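Local coordinates for protein HI1317 (Haemophilus influenzae, PDB 1JOV) that probably interconverts the alpha and beta anomers of D-glucose 6-phosphate, at residues Ile75-Phe80 against Ile121-Ser126; Asn159-Gln164 against Lys243-Glu248; Gln203-Asp206 against Arg211-Ala214; His254-Glu257 against Ser261-Val264. One frame throughout, in Å; residues are numbered along the deposited sequence. Where two conformers were deposited one is given.

Contacts 1, 2 and 4 are buried and apolar in the main: each sets side chains of the eight-stranded sheet against the sheet that faces it or that sheet's border, with no hydrogen bond between the paired segments. Contact 3 differs in kind and depth. It lies within the eight-stranded sheet, is partly buried, and is held by backbone bonds and a water between two charged groups. Contacts 2 and 3 adjoin, since strands 161-164 and 201-206 are neighbours in that sheet. Contacts 1 and 4 lie about 10 Å apart, centre to centre, on one side of the chain's centre; contacts 2 and 3 lie opposite contact 1. Phe80 of contact 1 also packs against Glu248 of contact 2, a predicted active-site residue.

Contact 1 of 4, residues Ile75-Phe80 against Ile121-Ser126; sequences ICYPWF and IEAKVS
Ile75, on the border strand 75-76 of the seven-stranded sheet, and Tyr77, just after it, reach across the beta sandwich to strand 121-129 of the eight-stranded sheet. No hydrogen bond joins the segments, and CA atoms in register lie as far apart as 9.4 Å (Tyr77 to Ala123), a separation of layers rather than of neighbouring strands. Ile75 and Val125 meet tip to tip, CD1 of the first 4.1 Å from CG2 of the second. Farther along, the Tyr77 ring stretches out because CG stands trans to the backbone N (chi1 172°), which carries CE2 to within 4.3 Å of CB of Ala123. The carboxylate of Glu122 arrives at the ring's edge, near its plane: OE2 is 3.6 Å from Tyr77 CE2, and the two planes are inclined by 39°.

The second shell fixes both polar ends. Tyr77 OH is hydrogen-bonded to His139 ND1, while Glu122 OE2 forms a salt bridge with Arg94. Phe137 of strand 133-139 packs against Ile75, Tyr77, Ala123 and Val125, binding the apolar contacts into one patch. A classic beta bulge sets Glu122 and Ala123 both opposite Leu114, and both consecutive residues touch Tyr77. On the other segment the peptide bond before Pro78 is cis, folding the proline back over the preceding tyrosine: Pro78 CB sits 3.8 Å above the ring plane, over its centre.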
loop_
_atom_site.group_PDB
_atom_site.type_symbol
_atom_site.label_atom_id
_atom_site.label_comp_id
_atom_site.label_asym_id
_atom_site.label_seq_id
_atom_site.Cartn_x
_atom_site.Cartn_y
_atom_site.Cartn_z
ATOM N N ILE A 75 -3.618 -3.569 -3.309
ATOM C CA ILE A 75 -3.050 -4.875 -3.654
ATOM C C ILE A 75 -3.170 -5.093 -5.150
ATOM O O ILE A 75 -4.340 -5.151 -5.618
ATOM C CB ILE A 75 -3.872 -5.979 -2.888
ATOM C CG1 ILE A 75 -3.938 -5.812 -1.328
ATOM C CG2 ILE A 75 -3.408 -7.420 -3.260
ATOM C CD1 ILE A 75 -2.573 -5.882 -0.777
ATOM N N CYS A 76 -2.056 -5.020 -5.872
ATOM C CA CYS A 76 -2.122 -5.294 -7.330
ATOM C C CYS A 76 -1.925 -6.782 -7.545
ATOM O O CYS A 76 -0.881 -7.294 -7.104
ATOM C CB CYS A 76 -1.012 -4.491 -8.001
ATOM S SG CYS A 76 -1.042 -2.746 -7.516
ATOM N N TYR A 77 -2.868 -7.452 -8.156
ATOM C CA TYR A 77 -2.851 -8.901 -8.281
ATOM C C TYR A 77 -4.025 -9.316 -9.138
ATOM O O TYR A 77 -5.089 -8.720 -8.929
ATOM C CB TYR A 77 -3.021 -9.484 -6.851
ATOM C CG TYR A 77 -3.214 -10.953 -6.829
ATOM C CD1 TYR A 77 -2.118 -11.844 -6.863
ATOM C CD2 TYR A 77 -4.485 -11.498 -6.717
ATOM C CE1 TYR A 77 -2.346 -13.211 -6.764
ATOM C CE2 TYR A 77 -4.703 -12.814 -6.659
ATOM C CZ TYR A 77 -3.609 -13.740 -6.674
ATOM O OH TYR A 77 -3.820 -15.121 -6.616
ATOM N N PRO A 78 -3.868 -10.297 -10.028
ATOM C CA PRO A 78 -2.652 -11.119 -10.262
ATOM C C PRO A 78 -1.759 -10.659 -11.402
ATOM O O PRO A 78 -0.919 -11.435 -11.884
ATOM C CB PRO A 78 -3.260 -12.500 -10.586
ATOM C CG PRO A 78 -4.556 -12.139 -11.449
ATOM C CD PRO A 78 -5.021 -10.844 -10.768
ATOM N N TRP A 79 -1.974 -9.449 -11.882
ATOM C CA TRP A 79 -1.091 -8.857 -12.873
ATOM C C TRP A 79 -0.802 -7.445 -12.384
ATOM O O TRP A 79 -1.605 -6.873 -11.641
ATOM C CB TRP A 79 -1.657 -8.796 -14.336
ATOM C CG TRP A 79 -2.906 -7.975 -14.597
ATOM C CD1 TRP A 79 -3.009 -6.644 -15.029
ATOM C CD2 TRP A 79 -4.226 -8.493 -14.570
ATOM N NE1 TRP A 79 -4.338 -6.342 -15.212
ATOM C CE2 TRP A 79 -5.097 -7.459 -14.948
ATOM C CE3 TRP A 79 -4.781 -9.762 -14.264
ATOM C CZ2 TRP A 79 -6.481 -7.649 -15.004
ATOM C CZ3 TRP A 79 -6.138 -9.912 -14.287
ATOM C CH2 TRP A 79 -6.974 -8.873 -14.673
ATOM N N PHE A 80 0.307 -6.878 -12.885
ATOM C CA PHE A 80 0.799 -5.579 -12.499
ATOM C C PHE A 80 0.668 -4.593 -13.637
ATOM O O PHE A 80 1.049 -4.906 -14.777
ATOM C CB PHE A 80 2.279 -5.649 -12.081
ATOM C CG PHE A 80 2.834 -4.335 -11.595
ATOM C CD1 PHE A 80 2.524 -3.878 -10.319
ATOM C CD2 PHE A 80 3.681 -3.527 -12.379
ATOM C CE1 PHE A 80 2.965 -2.622 -9.845
ATOM C CE2 PHE A 80 4.162 -2.307 -11.892
ATOM C CZ PHE A 80 3.805 -1.874 -10.615
ATOM N N ILE A 121 -10.604 -20.295 -1.525
ATOM C CA ILE A 121 -9.651 -19.250 -1.178
ATOM C C ILE A 121 -8.829 -18.865 -2.428
ATOM O O ILE A 121 -8.436 -19.755 -3.187
ATOM C CB ILE A 121 -8.696 -19.676 -0.025
ATOM C CG1 ILE A 121 -7.766 -18.518 0.326
ATOM C CG2 ILE A 121 -7.885 -20.913 -0.390
ATOM C CD1 ILE A 121 -8.460 -17.378 1.041
ATOM N N GLU A 122 -8.583 -17.542 -2.657
ATOM C CA GLU A 122 -7.722 -17.110 -3.730
ATOM C C GLU A 122 -6.446 -16.406 -3.183
ATOM O O GLU A 122 -5.372 -16.543 -3.732
ATOM C CB GLU A 122 -8.490 -16.185 -4.705
ATOM C CG GLU A 122 -7.624 -15.736 -5.850
ATOM C CD GLU A 122 -8.544 -14.943 -6.823
ATOM O OE1 GLU A 122 -9.765 -15.342 -6.986
ATOM O OE2 GLU A 122 -8.103 -13.924 -7.377
ATOM N N ALA A 123 -6.595 -15.649 -2.077
ATOM C CA ALA A 123 -5.457 -14.866 -1.544
ATOM C C ALA A 123 -5.783 -14.492 -0.106
ATOM O O ALA A 123 -6.942 -14.526 0.368
ATOM C CB ALA A 123 -5.168 -13.592 -2.411
ATOM N N LYS A 124 -4.740 -14.113 0.587
ATOM C CA LYS A 124 -4.877 -13.709 1.974
ATOM C C LYS A 124 -4.101 -12.400 2.220
ATOM O O LYS A 124 -3.108 -12.163 1.539
ATOM C CB LYS A 124 -4.383 -14.834 2.880
ATOM C CG LYS A 124 -4.556 -14.603 4.381
ATOM C CD LYS A 124 -4.363 -15.885 5.158
ATOM C CE LYS A 124 -2.963 -16.462 4.979
ATOM N NZ LYS A 124 -2.695 -17.581 5.920
ATOM N N VAL A 125 -4.489 -11.579 3.152
ATOM C CA VAL A 125 -3.639 -10.454 3.572
ATOM C C VAL A 125 -3.642 -10.446 5.076
ATOM O O VAL A 125 -4.703 -10.528 5.710
ATOM C CB VAL A 125 -4.138 -9.078 3.074
ATOM C CG1 VAL A 125 -3.452 -7.963 3.832
ATOM C CG2 VAL A 125 -3.903 -8.931 1.573
ATOM N N SER A 126 -2.446 -10.334 5.667
ATOM C CA SER A 126 -2.431 -10.132 7.104
ATOM C C SER A 126 -1.812 -8.777 7.401
ATOM O O SER A 126 -0.916 -8.312 6.727
ATOM C CB SER A 126 -1.545 -11.172 7.881
ATOM O OG SER A 126 -0.199 -11.127 7.443
#

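Contact 2 of 4, residues Asn159-Gln164 against Lys243-Glu248; sequences NQVEVQ and KMLCLE
Val163 and Leu245 meet through torsions that suit each to facing the other: chi1 of -169° leaves CG2 of the valine trans to its carbonyl carbon, and 178° swings CG of the leucine trans to its amide nitrogen. This is the interior of a beta sandwich. Strand 161-164, at the border of the eight-stranded sheet, lies over strand 244-251 of the seven-stranded sheet, the short axes 10.2 Å apart and only 8° from parallel. That spacing, with no hydrogen bond between the segments, marks face-to-face layers.

Leu245 CD2 is the shared methyl. It reaches Val163 CG2 tip to tip at 3.8 Å and lies 4.0 Å from CG1 of Val161, whose side chain runs aslant to it. CA atoms are matched two by two, Val161 with Leu245 and Val163 with Leu247, each pair 9.0 Å apart.

The intervening residues of strand 244-251 turn to its other face. There Cys246 touches His150, and so does Glu248; His150 and Glu248 are the predicted active-site residues, so this apolar layer backs the strand that carries one of them. Leu247 touches Asn202 as well as Val163, whose CG1 lies 4.0 Å from Leu247 CD1.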
loop_
_atom_site.group_PDB
_atom_site.type_symbol
_atom_site.label_atom_id
_atom_site.label_comp_id
_atom_site.label_asym_id
_atom_site.label_seq_id
_atom_site.Cartn_x
_atom_site.Cartn_y
_atom_site.Cartn_z
ATOM N N ASN A 159 9.082 18.046 -2.530
ATOM C CA ASN A 159 10.398 18.655 -2.747
ATOM C C ASN A 159 11.426 18.492 -1.648
ATOM O O ASN A 159 12.615 18.759 -1.854
ATOM C CB ASN A 159 10.235 20.117 -3.093
ATOM C CG ASN A 159 9.402 20.279 -4.273
ATOM O OD1 ASN A 159 9.609 19.578 -5.263
ATOM N ND2 ASN A 159 8.412 21.166 -4.208
ATOM N N GLN A 160 10.974 17.994 -0.504
ATOM C CA GLN A 160 11.785 17.877 0.643
ATOM C C GLN A 160 11.956 16.411 1.010
ATOM O O GLN A 160 12.254 16.143 2.148
ATOM C CB GLN A 160 11.178 18.683 1.815
ATOM C CG GLN A 160 11.206 20.215 1.642
ATOM C CD GLN A 160 10.606 20.992 2.820
ATOM O OE1 GLN A 160 11.318 21.381 3.738
ATOM N NE2 GLN A 160 9.301 21.239 2.774
ATOM N N VAL A 161 11.846 15.452 0.048
ATOM C CA VAL A 161 12.023 14.043 0.400
ATOM C C VAL A 161 13.293 13.413 -0.236
ATOM O O VAL A 161 13.640 13.725 -1.374
ATOM C CB VAL A 161 10.779 13.234 -0.031
ATOM C CG1 VAL A 161 11.086 11.751 0.005
ATOM C CG2 VAL A 161 9.595 13.562 0.851
ATOM N N GLU A 162 13.988 12.504 0.501
ATOM C CA GLU A 162 15.016 11.723 -0.181
ATOM C C GLU A 162 14.682 10.288 0.063
ATOM O O GLU A 162 14.270 9.906 1.155
ATOM C CB GLU A 162 16.464 11.979 0.269
ATOM C CG GLU A 162 16.885 13.438 0.367
ATOM C CD GLU A 162 18.216 13.592 1.107
ATOM O OE1 GLU A 162 19.095 12.694 1.008
ATOM O OE2 GLU A 162 18.406 14.596 1.828
ATOM N N VAL A 163 14.981 9.506 -0.964
ATOM C CA VAL A 163 14.763 8.089 -0.974
ATOM C C VAL A 163 16.143 7.441 -0.847
ATOM O O VAL A 163 16.979 7.576 -1.735
ATOM C CB VAL A 163 14.096 7.667 -2.256
ATOM C CG1 VAL A 163 13.674 6.244 -2.056
ATOM C CG2 VAL A 163 12.772 8.488 -2.517
ATOM N N GLN A 164 16.367 6.804 0.276
ATOM C CA GLN A 164 17.618 6.142 0.579
ATOM C C GLN A 164 17.599 4.638 0.367
ATOM O O GLN A 164 16.589 3.976 0.657
ATOM C CB GLN A 164 17.972 6.377 2.037
ATOM C CG GLN A 164 17.773 7.807 2.555
ATOM C CD GLN A 164 18.107 7.957 4.038
ATOM O OE1 GLN A 164 18.670 8.984 4.456
ATOM N NE2 GLN A 164 17.749 6.956 4.840
ATOM N N LYS A 243 2.064 15.629 -1.765
ATOM C CA LYS A 243 2.004 15.114 -0.400
ATOM C C LYS A 243 2.114 13.593 -0.367
ATOM O O LYS A 243 1.891 12.980 0.692
ATOM C CB LYS A 243 0.693 15.565 0.298
ATOM C CG LYS A 243 0.516 17.094 0.428
ATOM C CD LYS A 243 1.225 17.730 1.595
ATOM C CE LYS A 243 0.719 19.167 1.753
ATOM N NZ LYS A 243 0.645 19.937 0.451
ATOM N N MET A 244 2.542 12.998 -1.470
ATOM C CA MET A 244 2.590 11.519 -1.548
ATOM C C MET A 244 3.832 11.067 -2.322
ATOM O O MET A 244 4.483 11.826 -3.056
ATOM C CB MET A 244 1.352 10.976 -2.225
ATOM C CG MET A 244 1.111 11.523 -3.588
ATOM S SD MET A 244 2.029 10.774 -4.891
ATOM C CE MET A 244 0.906 9.522 -5.174
ATOM N N LEU A 245 4.208 9.829 -2.063
ATOM C CA LEU A 245 5.204 9.147 -2.845
ATOM C C LEU A 245 4.931 7.640 -2.688
ATOM O O LEU A 245 4.795 7.136 -1.565
ATOM C CB LEU A 245 6.588 9.469 -2.360
ATOM C CG LEU A 245 7.772 8.794 -3.037
ATOM C CD1 LEU A 245 7.661 9.118 -4.533
ATOM C CD2 LEU A 245 9.104 9.298 -2.445
ATOM N N CYS A 246 4.921 6.958 -3.815
ATOM C CA CYS A 246 4.818 5.477 -3.769
ATOM C C CYS A 246 6.164 4.767 -3.860
ATOM O O CYS A 246 6.950 5.022 -4.776
ATOM C CB CYS A 246 3.931 5.015 -4.899
ATOM S SG CYS A 246 2.178 5.418 -4.639
ATOM N N LEU A 247 6.405 3.847 -2.916
ATOM C CA LEU A 247 7.576 2.961 -2.892
ATOM C C LEU A 247 6.925 1.564 -2.749
ATOM O O LEU A 247 6.606 1.138 -1.633
ATOM C CB LEU A 247 8.579 3.278 -1.797
ATOM C CG LEU A 247 9.972 2.800 -2.203
ATOM C CD1 LEU A 247 11.043 3.393 -1.305
ATOM C CD2 LEU A 247 10.056 1.277 -2.180
ATOM N N GLU A 248 6.680 0.931 -3.865
ATOM C CA GLU A 248 5.953 -0.307 -3.958
ATOM C C GLU A 248 6.780 -1.584 -3.781
ATOM O O GLU A 248 7.832 -1.757 -4.419
ATOM C CB GLU A 248 5.284 -0.408 -5.318
ATOM C CG GLU A 248 4.515 0.834 -5.716
ATOM C CD GLU A 248 4.013 0.851 -7.151
ATOM O OE1 GLU A 248 3.872 -0.229 -7.736
ATOM O OE2 GLU A 248 3.754 1.951 -7.686
#

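Contact 3 of 4, residues Gln203-Asp206 against Arg211-Ala214; sequences QILD and RTIA
The Arg211 guanidinium and the Asp206 carboxylate are joined through one water that lies in the plane of the guanidinium, at its edge. The water accepts from Arg211 NE at 2.7 Å and donates to Asp206 OD2 at the same distance, spanning opposite charges whose nearest atoms, NE and OD2, stand 4.8 Å apart. Both flat groups are gripped further. Arg211 NH1 donates to the carbonyl of Gln52, and NH2 to those of Asn154 and Asp53; Asp206 OD2 also accepts from Gly156 N, and OD1 from the backbone N atoms of Ser208 and Phe209. Such multiple bonding should fix the rotation of each group.

Behind them the backbones run antiparallel, at 167°. Asp206 and Arg211 form a hydrogen-bonded pair: Asp206 N donates to Arg211 O at 2.9 Å, nearly along the C=O axis, and Arg211 N donates to Asp206 O at 2.8 Å. Ile204 and Ile213 make the next such pair, their side chains on the same face as the charged ones, with CB atoms 4.2 Å apart; Phe153 packs on both from the facing sheet. On the face that carries Leu205 and Thr212, those two side chains are set aslant, Leu205 CD1 coming to 3.4 Å from Thr212 OG1. Paired strands ending in a short loop, its start bound by Asp206 OD1 to Ser208 N as an Asx turn, make a beta hairpin.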
loop_
_atom_site.group_PDB
_atom_site.type_symbol
_atom_site.label_atom_id
_atom_site.label_comp_id
_atom_site.label_asym_id
_atom_site.label_seq_id
_atom_site.Cartn_x
_atom_site.Cartn_y
_atom_site.Cartn_z
ATOM N N GLN A 203 14.501 3.553 2.626
ATOM C CA GLN A 203 13.802 4.421 3.573
ATOM C C GLN A 203 13.477 5.751 2.946
ATOM O O GLN A 203 14.030 6.108 1.911
ATOM C CB GLN A 203 14.480 4.469 4.955
ATOM C CG GLN A 203 15.915 4.814 5.020
ATOM C CD GLN A 203 16.835 3.652 4.691
ATOM O OE1 GLN A 203 16.609 2.490 5.095
ATOM N NE2 GLN A 203 17.882 3.955 3.952
ATOM N N ILE A 204 12.490 6.456 3.477
ATOM C CA ILE A 204 12.092 7.673 2.860
ATOM C C ILE A 204 12.279 8.773 3.865
ATOM O O ILE A 204 11.630 8.816 4.896
ATOM C CB ILE A 204 10.604 7.571 2.540
ATOM C CG1 ILE A 204 10.347 6.583 1.398
ATOM C CG2 ILE A 204 10.097 8.929 2.224
ATOM C CD1 ILE A 204 8.743 6.369 1.082
ATOM N N LEU A 205 13.225 9.630 3.555
ATOM C CA LEU A 205 13.545 10.742 4.403
ATOM C C LEU A 205 12.659 11.911 4.064
ATOM O O LEU A 205 12.626 12.356 2.911
ATOM C CB LEU A 205 15.014 11.111 4.248
ATOM C CG LEU A 205 15.563 12.233 5.122
ATOM C CD1 LEU A 205 15.095 12.060 6.555
ATOM C CD2 LEU A 205 17.083 12.253 5.059
ATOM N N ASP A 206 11.948 12.402 5.068
ATOM C CA ASP A 206 11.053 13.534 4.917
ATOM C C ASP A 206 11.491 14.664 5.891
ATOM O O ASP A 206 11.469 14.492 7.147
ATOM C CB ASP A 206 9.585 13.102 5.134
ATOM C CG ASP A 206 8.595 14.190 4.862
ATOM O OD1 ASP A 206 8.994 15.350 4.633
ATOM O OD2 ASP A 206 7.352 13.975 4.835
ATOM N N ARG A 211 10.690 13.390 9.606
ATOM C CA ARG A 211 10.682 12.013 10.062
ATOM C C ARG A 211 11.277 11.128 8.988
ATOM O O ARG A 211 11.483 11.564 7.851
ATOM C CB ARG A 211 9.277 11.525 10.336
ATOM C CG ARG A 211 8.371 11.393 9.112
ATOM C CD ARG A 211 6.869 11.396 9.475
ATOM N NE ARG A 211 5.965 11.074 8.360
ATOM C CZ ARG A 211 4.696 10.668 8.497
ATOM N NH1 ARG A 211 4.175 10.549 9.719
ATOM N NH2 ARG A 211 3.955 10.398 7.425
ATOM N N THR A 212 11.556 9.867 9.320
ATOM C CA THR A 212 11.981 8.917 8.332
ATOM C C THR A 212 11.050 7.717 8.339
ATOM O O THR A 212 10.851 7.138 9.401
ATOM C CB THR A 212 13.336 8.374 8.735
ATOM O OG1 THR A 212 14.269 9.429 8.525
ATOM C CG2 THR A 212 13.835 7.329 7.747
ATOM N N ILE A 213 10.555 7.374 7.175
ATOM C CA ILE A 213 9.741 6.176 7.042
ATOM C C ILE A 213 10.682 5.062 6.642
ATOM O O ILE A 213 11.193 5.049 5.511
ATOM C CB ILE A 213 8.627 6.384 5.998
ATOM C CG1 ILE A 213 7.669 7.502 6.397
ATOM C CG2 ILE A 213 7.862 5.093 5.759
ATOM C CD1 ILE A 213 6.439 7.602 5.526
ATOM N N ALA A 214 10.909 4.116 7.548
ATOM C CA ALA A 214 11.855 3.022 7.215
ATOM C C ALA A 214 11.095 1.795 6.682
ATOM O O ALA A 214 10.058 1.470 7.259
ATOM C CB ALA A 214 12.611 2.642 8.420
HETATM O O HOH W 1 6.663 11.486 5.745
#

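Contact 4 of 4, residues His254-Glu257 against Ser261-Val264; sequences HLLE and SLSV
Leu256 and Leu262 face each other inside a beta-arch, the connection in which consecutive strands turn over from one layer of a sandwich to the other instead of pairing. The evidence is in the backbone. Although only three residues separate the segments, no hydrogen bond links them, and the nearest CA atoms, of Leu256 and Ser261, are 7.4 Å apart. Each strand pairs elsewhere: Leu256 with Ala145, Leu262 with Phe137.

Side-chain methyls make the contact. Leu256 CD1 lies 4.1 Å from Leu262 CD2, and the two leucines cross at about a right angle and meet through one methyl each. The other methyl of Leu256, CD2, rests 4.1 Å from the carbonyl O of Ser261. Leu262 gets there with chi1 at 85°, CG wedged over its own backbone between N and C.

Arg251 is bonded to the first segment, NE to His254 O and NH2 to Leu255 O, and Glu260 OE1 accepts from Glu257 N across the turn. Around the leucine pair the neighbours are strands: Ala147 of 145-154 touches both leucines, Arg251 at the end of 244-251 does the same, and Phe137 of 133-139, the strand next to 261-268 in the eight-stranded sheet, packs beside Leu262 within that sheet.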
loop_
_atom_site.group_PDB
_atom_site.type_symbol
_atom_site.label_atom_id
_atom_site.label_comp_id
_atom_site.label_asym_id
_atom_site.label_seq_id
_atom_site.Cartn_x
_atom_site.Cartn_y
_atom_site.Cartn_z
ATOM N N HIS A 254 9.754 -11.769 -11.106
ATOM C CA HIS A 254 9.884 -13.028 -10.400
ATOM C C HIS A 254 8.462 -13.309 -9.969
ATOM O O HIS A 254 7.948 -12.657 -9.079
ATOM C CB HIS A 254 10.863 -12.953 -9.239
ATOM C CG HIS A 254 11.057 -14.326 -8.534
ATOM N ND1 HIS A 254 11.095 -15.516 -9.240
ATOM C CD2 HIS A 254 11.187 -14.650 -7.230
ATOM C CE1 HIS A 254 11.231 -16.512 -8.395
ATOM N NE2 HIS A 254 11.282 -16.028 -7.171
ATOM N N LEU A 255 7.799 -14.289 -10.612
ATOM C CA LEU A 255 6.368 -14.559 -10.269
ATOM C C LEU A 255 6.170 -15.183 -8.928
ATOM O O LEU A 255 7.147 -15.714 -8.329
ATOM C CB LEU A 255 5.763 -15.435 -11.317
ATOM C CG LEU A 255 5.720 -14.838 -12.734
ATOM C CD1 LEU A 255 4.911 -15.737 -13.731
ATOM C CD2 LEU A 255 5.190 -13.446 -12.731
ATOM N N LEU A 256 4.913 -15.134 -8.410
ATOM C CA LEU A 256 4.567 -15.813 -7.169
ATOM C C LEU A 256 3.887 -17.097 -7.491
ATOM O O LEU A 256 2.970 -17.131 -8.358
ATOM C CB LEU A 256 3.540 -15.006 -6.371
ATOM C CG LEU A 256 4.124 -13.796 -5.730
ATOM C CD1 LEU A 256 2.972 -12.791 -5.303
ATOM C CD2 LEU A 256 4.902 -14.126 -4.443
ATOM N N GLU A 257 4.265 -18.180 -6.797
ATOM C CA GLU A 257 3.620 -19.435 -6.964
ATOM C C GLU A 257 2.697 -19.682 -5.743
ATOM O O GLU A 257 2.829 -18.997 -4.712
ATOM C CB GLU A 257 4.647 -20.587 -7.184
ATOM C CG GLU A 257 5.305 -20.627 -8.553
ATOM C CD GLU A 257 4.353 -20.704 -9.752
ATOM O OE1 GLU A 257 3.372 -21.476 -9.768
ATOM O OE2 GLU A 257 4.625 -19.999 -10.739
ATOM N N SER A 261 4.482 -15.705 -0.349
ATOM C CA SER A 261 4.047 -14.394 0.048
ATOM C C SER A 261 5.031 -13.284 -0.244
ATOM O O SER A 261 6.222 -13.554 -0.588
ATOM C CB SER A 261 3.740 -14.426 1.533
ATOM O OG SER A 261 4.934 -14.770 2.164
ATOM N N LEU A 262 4.596 -12.036 -0.094
ATOM C CA LEU A 262 5.493 -10.935 -0.181
ATOM C C LEU A 262 4.977 -9.974 0.877
ATOM O O LEU A 262 3.773 -9.882 1.115
ATOM C CB LEU A 262 5.593 -10.370 -1.594
ATOM C CG LEU A 262 4.557 -9.322 -2.044
ATOM C CD1 LEU A 262 5.017 -8.626 -3.314
ATOM C CD2 LEU A 262 3.193 -9.976 -2.266
ATOM N N SER A 263 5.888 -9.260 1.540
ATOM C CA SER A 263 5.419 -8.362 2.547
ATOM C C SER A 263 6.303 -7.168 2.732
ATOM O O SER A 263 7.390 -7.094 2.158
ATOM C CB SER A 263 5.318 -9.087 3.881
ATOM O OG SER A 263 6.595 -9.488 4.347
ATOM N N VAL A 264 5.828 -6.239 3.558
ATOM C CA VAL A 264 6.577 -5.032 3.917
ATOM C C VAL A 264 6.305 -4.695 5.372
ATOM O O VAL A 264 5.188 -4.840 5.895
ATOM C CB VAL A 264 6.246 -3.830 3.001
ATOM C CG1 VAL A 264 4.800 -3.409 3.175
ATOM C CG2 VAL A 264 7.202 -2.667 3.269
#